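PDB 3KQF: enoyl-CoA hydratase/isomerase family protein from Bacillus anthracis, which probably catalyses the reversible addition of water to 2-trans-enoyl-CoA thioesters, as enoyl-CoA hydratases of the crotonase superfamily do. Local coordinates for residues Cys124-Ala129 and Val184-Pro189; Lys65-Gly70 and Ala107-Ile112. All coordinates share one frame; numbering follows the deposited sequence.

Contact 1: residues Cys124-Ala129 and Val184-Pro189; sequences CDFRIA and VEFVVP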
loop_
_atom_site.group_PDB
_atom_site.type_symbol
_atom_site.label_atom_id
_atom_site.label_comp_id
_atom_site.label_asym_id
_atom_site.label_seq_id
_atom_site.Cartn_x
_atom_site.Cartn_y
_atom_site.Cartn_z
ATOM N N CYS A 124 6.394 -0.781 15.703
ATOM C CA CYS A 124 6.418 0.652 16.006
ATOM C C CYS A 124 5.595 1.410 14.965
ATOM O O CYS A 124 5.401 0.934 13.836
ATOM C CB CYS A 124 7.859 1.182 16.032
ATOM S SG CYS A 124 8.932 0.416 17.305
ATOM N N ASP A 125 5.084 2.580 15.358
ATOM C CA ASP A 125 4.304 3.446 14.457
ATOM C C ASP A 125 5.085 3.879 13.215
ATOM O O ASP A 125 4.540 3.888 12.121
ATOM C CB ASP A 125 3.783 4.668 15.206
ATOM C CG ASP A 125 2.766 4.302 16.263
ATOM O OD1 ASP A 125 1.566 4.282 15.924
ATOM O OD2 ASP A 125 3.155 3.932 17.386
ATOM N N PHE A 126 6.320 4.353 13.397
ATOM C CA PHE A 126 7.211 4.651 12.262
ATOM C C PHE A 126 8.665 4.477 12.675
ATOM O O PHE A 126 8.973 4.304 13.871
ATOM C CB PHE A 126 6.909 5.979 11.536
ATOM C CG PHE A 126 7.044 7.186 12.389
ATOM C CD1 PHE A 126 8.252 7.876 12.458
ATOM C CD2 PHE A 126 5.958 7.648 13.109
ATOM C CE1 PHE A 126 8.375 8.995 13.245
ATOM C CE2 PHE A 126 6.066 8.785 13.894
ATOM C CZ PHE A 126 7.277 9.461 13.964
ATOM N N ARG A 127 9.540 4.508 11.670
ATOM C CA ARG A 127 10.929 4.150 11.807
ATOM C C ARG A 127 11.931 5.160 11.248
ATOM O O ARG A 127 11.745 5.720 10.166
ATOM C CB ARG A 127 11.093 2.829 11.027
ATOM C CG ARG A 127 10.356 1.632 11.630
ATOM C CD ARG A 127 9.774 0.657 10.577
ATOM N NE ARG A 127 8.635 1.283 9.901
ATOM C CZ ARG A 127 7.398 1.384 10.420
ATOM N NH1 ARG A 127 6.446 2.012 9.747
ATOM N NH2 ARG A 127 7.118 0.876 11.608
ATOM N N ILE A 128 12.981 5.397 12.023
ATOM C CA ILE A 128 14.113 6.242 11.605
ATOM C C ILE A 128 15.306 5.287 11.635
ATOM O O ILE A 128 15.540 4.630 12.656
ATOM C CB ILE A 128 14.412 7.374 12.568
ATOM C CG1 ILE A 128 13.180 8.238 12.844
ATOM C CG2 ILE A 128 15.592 8.254 12.016
ATOM C CD1 ILE A 128 13.405 9.228 13.963
ATOM N N ALA A 129 16.055 5.201 10.547
ATOM C CA ALA A 129 17.231 4.326 10.469
ATOM C C ALA A 129 18.553 5.051 10.261
ATOM O O ALA A 129 18.621 6.030 9.545
ATOM C CB ALA A 129 17.071 3.352 9.338
ATOM N N VAL A 184 11.334 2.183 5.981
ATOM C CA VAL A 184 11.721 3.171 7.000
ATOM C C VAL A 184 11.321 4.554 6.461
ATOM O O VAL A 184 11.355 4.804 5.239
ATOM C CB VAL A 184 13.198 3.104 7.417
ATOM C CG1 VAL A 184 13.532 1.684 7.928
ATOM C CG2 VAL A 184 14.114 3.549 6.283
ATOM N N GLU A 185 10.915 5.434 7.367
ATOM C CA GLU A 185 10.405 6.753 6.995
ATOM C C GLU A 185 11.467 7.842 6.943
ATOM O O GLU A 185 11.284 8.844 6.239
ATOM C CB GLU A 185 9.232 7.150 7.911
ATOM C CG GLU A 185 7.916 6.347 7.642
ATOM C CD GLU A 185 7.949 4.896 8.110
ATOM O OE1 GLU A 185 8.750 4.540 9.018
ATOM O OE2 GLU A 185 7.135 4.094 7.582
ATOM N N PHE A 186 12.556 7.650 7.690
ATOM C CA PHE A 186 13.697 8.586 7.693
ATOM C C PHE A 186 15.029 7.820 7.722
ATOM O O PHE A 186 15.107 6.717 8.281
ATOM C CB PHE A 186 13.662 9.485 8.932
ATOM C CG PHE A 186 12.389 10.279 9.079
ATOM C CD1 PHE A 186 12.285 11.564 8.544
ATOM C CD2 PHE A 186 11.311 9.749 9.751
ATOM C CE1 PHE A 186 11.106 12.304 8.688
ATOM C CE2 PHE A 186 10.120 10.488 9.905
ATOM C CZ PHE A 186 10.014 11.743 9.362
ATOM N N VAL A 187 16.060 8.409 7.123
ATOM C CA VAL A 187 17.421 7.875 7.186
ATOM C C VAL A 187 18.359 9.028 7.542
ATOM O O VAL A 187 18.299 10.091 6.917
ATOM C CB VAL A 187 17.862 7.148 5.880
ATOM C CG1 VAL A 187 19.315 6.719 5.999
ATOM C CG2 VAL A 187 16.988 5.945 5.629
ATOM N N VAL A 188 19.167 8.833 8.581
ATOM C CA VAL A 188 20.118 9.835 9.046
ATOM C C VAL A 188 21.438 9.163 9.437
ATOM O O VAL A 188 21.475 7.957 9.659
ATOM C CB VAL A 188 19.571 10.616 10.280
ATOM C CG1 VAL A 188 18.240 11.242 9.961
ATOM C CG2 VAL A 188 19.440 9.695 11.505
ATOM N N PRO A 189 22.526 9.940 9.541
ATOM C CA PRO A 189 23.808 9.346 9.945
ATOM C C PRO A 189 23.691 8.758 11.342
ATOM O O PRO A 189 22.969 9.317 12.171
ATOM C CB PRO A 189 24.776 10.541 9.930
ATOM C CG PRO A 189 24.122 11.543 9.090
ATOM C CD PRO A 189 22.658 11.366 9.218
#
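This contact is the last parallel strand pair of the core sheet in the crotonase fold. Strand 126-130 pairs with strand 186-188, the outermost strand of that sheet within the chain. Ile-128 and Phe-186 lie opposite each other on one face, and Ala-129 and Val-187 on the other. Ala-129 N donates to Phe-186 O at 2.9 Å, nearly straight (172°). Val-188 N then reaches Ala-129 O at 3.0 Å.

Just ahead of strand 186-188 the pattern changes. Arg-127 O takes two N-H groups, Glu-185 N at 2.9 Å and Phe-186 N at 3.2 Å. The Arg-127 N-H goes to a side chain instead: Glu-185 OE1 accepts it at 2.8 Å, nearly along its own C-O axis. The Glu-185 chain folds back at chi2 (73°), which brings the carboxylate over to this amide. Its other oxygen, OE2, takes Arg-127 NH1 at 3.1 Å in a buried salt bridge, on the syn side but tilted out of the carboxylate plane. The guanidinium and carboxylate planes are turned 72° apart, so this is not a coplanar two-pronged pair. Arg-127 NH2 turns to the carbonyls of Cys-124 and Ser-121, which helps fix the guanidinium.

A neighbouring subunit packs against this end. Its Arg-162 donates to Glu-185 O and makes a cation-pi contact with Phe-186, and its Gly-161 packs on Phe-126 and Glu-185. Helix 193-206 lies on Phe-126 and Ile-128. On that face Phe-186 meets both residues: its CB touches Ile-128 CG2 at 3.8 Å, and its CE2 approaches the Phe-126 ring at CE1, 4.1 Å away.

Contact 2: residues Lys65-Gly70 and Ala107-Ile112; sequences KAFCAG and AAINGI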
loop_
_atom_site.group_PDB
_atom_site.type_symbol
_atom_site.label_atom_id
_atom_site.label_comp_id
_atom_site.label_asym_id
_atom_site.label_seq_id
_atom_site.Cartn_x
_atom_site.Cartn_y
_atom_site.Cartn_z
ATOM N N LYS A 65 26.333 -1.096 16.416
ATOM C CA LYS A 65 26.333 -2.225 15.482
ATOM C C LYS A 65 24.982 -2.914 15.312
ATOM O O LYS A 65 24.674 -3.402 14.226
ATOM C CB LYS A 65 27.397 -3.273 15.864
ATOM C CG LYS A 65 28.845 -2.779 15.650
ATOM C CD LYS A 65 29.875 -3.908 15.754
ATOM C CE LYS A 65 31.270 -3.415 15.353
ATOM N NZ LYS A 65 32.337 -4.457 15.465
ATOM N N ALA A 66 24.171 -2.949 16.361
ATOM C CA ALA A 66 22.909 -3.656 16.266
ATOM C C ALA A 66 21.739 -3.001 16.977
ATOM O O ALA A 66 21.846 -2.557 18.120
ATOM C CB ALA A 66 23.089 -5.096 16.788
ATOM N N PHE A 67 20.625 -2.903 16.254
ATOM C CA PHE A 67 19.356 -2.481 16.838
ATOM C C PHE A 67 18.831 -3.724 17.565
ATOM O O PHE A 67 18.533 -3.702 18.765
ATOM C CB PHE A 67 18.388 -2.036 15.724
ATOM C CG PHE A 67 16.964 -1.856 16.159
ATOM C CD1 PHE A 67 16.566 -0.733 16.873
ATOM C CD2 PHE A 67 15.995 -2.790 15.805
ATOM C CE1 PHE A 67 15.243 -0.556 17.248
ATOM C CE2 PHE A 67 14.653 -2.599 16.177
ATOM C CZ PHE A 67 14.291 -1.488 16.897
ATOM N N CYS A 68 18.728 -4.813 16.819
ATOM C CA CYS A 68 18.227 -6.084 17.349
ATOM C C CYS A 68 18.467 -7.204 16.332
ATOM O O CYS A 68 17.903 -7.199 15.234
ATOM C CB CYS A 68 16.746 -5.972 17.693
ATOM S SG CYS A 68 16.067 -7.574 18.259
ATOM N N ALA A 69 19.303 -8.172 16.703
ATOM C CA ALA A 69 19.648 -9.278 15.810
ATOM C C ALA A 69 18.552 -10.323 15.720
ATOM O O ALA A 69 18.709 -11.312 15.008
ATOM C CB ALA A 69 20.952 -9.937 16.257
ATOM N N GLY A 70 17.442 -10.100 16.425
ATOM C CA GLY A 70 16.302 -11.033 16.413
ATOM C C GLY A 70 16.276 -11.954 17.614
ATOM O O GLY A 70 16.825 -11.634 18.662
ATOM N N ALA A 107 10.789 3.832 16.188
ATOM C CA ALA A 107 11.936 2.958 16.177
ATOM C C ALA A 107 13.147 3.750 15.675
ATOM O O ALA A 107 13.080 4.410 14.626
ATOM C CB ALA A 107 11.689 1.735 15.256
ATOM N N ALA A 108 14.231 3.744 16.447
ATOM C CA ALA A 108 15.480 4.392 16.048
ATOM C C ALA A 108 16.446 3.235 15.815
ATOM O O ALA A 108 17.046 2.691 16.766
ATOM C CB ALA A 108 15.993 5.362 17.138
ATOM N N ILE A 109 16.574 2.853 14.543
ATOM C CA ILE A 109 17.339 1.681 14.127
ATOM C C ILE A 109 18.804 2.058 13.929
ATOM O O ILE A 109 19.195 2.596 12.902
ATOM C CB ILE A 109 16.709 1.048 12.856
ATOM C CG1 ILE A 109 15.189 0.901 13.050
ATOM C CG2 ILE A 109 17.352 -0.324 12.555
ATOM C CD1 ILE A 109 14.414 0.386 11.828
ATOM N N ASN A 110 19.584 1.776 14.971
ATOM C CA ASN A 110 20.992 2.133 15.069
ATOM C C ASN A 110 21.965 1.142 14.440
ATOM O O ASN A 110 23.164 1.392 14.409
ATOM C CB ASN A 110 21.358 2.293 16.554
ATOM C CG ASN A 110 21.087 1.020 17.369
ATOM O OD1 ASN A 110 19.935 0.609 17.546
ATOM N ND2 ASN A 110 22.154 0.419 17.905
ATOM N N GLY A 111 21.462 0.010 13.962
ATOM C CA GLY A 111 22.327 -1.006 13.370
ATOM C C GLY A 111 21.494 -2.118 12.783
ATOM O O GLY A 111 20.352 -1.893 12.395
ATOM N N ILE A 112 22.062 -3.326 12.717
ATOM C CA ILE A 112 21.338 -4.463 12.145
ATOM C C ILE A 112 20.003 -4.685 12.849
ATOM O O ILE A 112 19.884 -4.543 14.062
ATOM C CB ILE A 112 22.150 -5.801 12.116
ATOM C CG1 ILE A 112 22.596 -6.241 13.515
ATOM C CG2 ILE A 112 23.362 -5.685 11.167
ATOM C CD1 ILE A 112 23.003 -7.709 13.578
#
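Ile-109 CG1 lies over one face of the Phe-67 ring, and Ile-109 CG2 touches Phe-67 CB at 3.7 Å. Asn-110 OD1 lies at the ring's edge, in its plane, 3.7 Å from Phe-67 CD1. The ring and the Asn-110 amide are turned 66° apart. Phe-67 CG lies anti to the backbone N (chi1 168°), which lays the ring beside Ala-108 and Ile-109 of strand 105-109. There CD1 comes within 3.5 Å of Ala-108 O, and Leu-120 of helix 116-123 also packs on this side chain.

The Asn-110 side chain bonds to backbone through both of its polar atoms. ND2 donates to Ala-66 O at 3.0 Å, from above the carbonyl plane, and also to Gly-63 O. OD1 accepts from Gly-61 N.

In the crotonase fold the chain leaves core strand 105-109 after Asn-110 for a second, smaller sheet that begins at Ile-112. Residues 65-70 turn their own corner at Phe-67 and run beside it, ahead of the segment that in this family usually supplies one N-H of the oxyanion hole. Ala-66 pairs with Ile-112 in parallel. Ile-112 N donates to Lys-65 O at 3.0 Å. Ile-112 O accepts twice, from Phe-67 N at 2.8 Å and from Cys-68 N at 3.0 Å, the latter nearly straight (169°).

Contacts 1 and 2 lie in series along the chain, and their centres are about 11 Å apart. They meet in the core sheet, where strands 105-109 and 126-130 are neighbours. Ile-128 bonds across with both backbone groups. Its N lies 2.8 Å from Ala-107 O, and its O lies 2.8 Å from Ile-109 N, both probable hydrogen bonds. Ala-107 CB also packs on Arg-127 CG at 3.9 Å, on the aliphatic part of the arginine that makes the salt bridge of contact 1. Contact 1 faces a second subunit, whereas contact 2 touches no other chain of the assembly. By analogy with other crotonases, contact 2 is nearer the oxyanion hole, between the segment after Gly-70 and the start of helix 116-123.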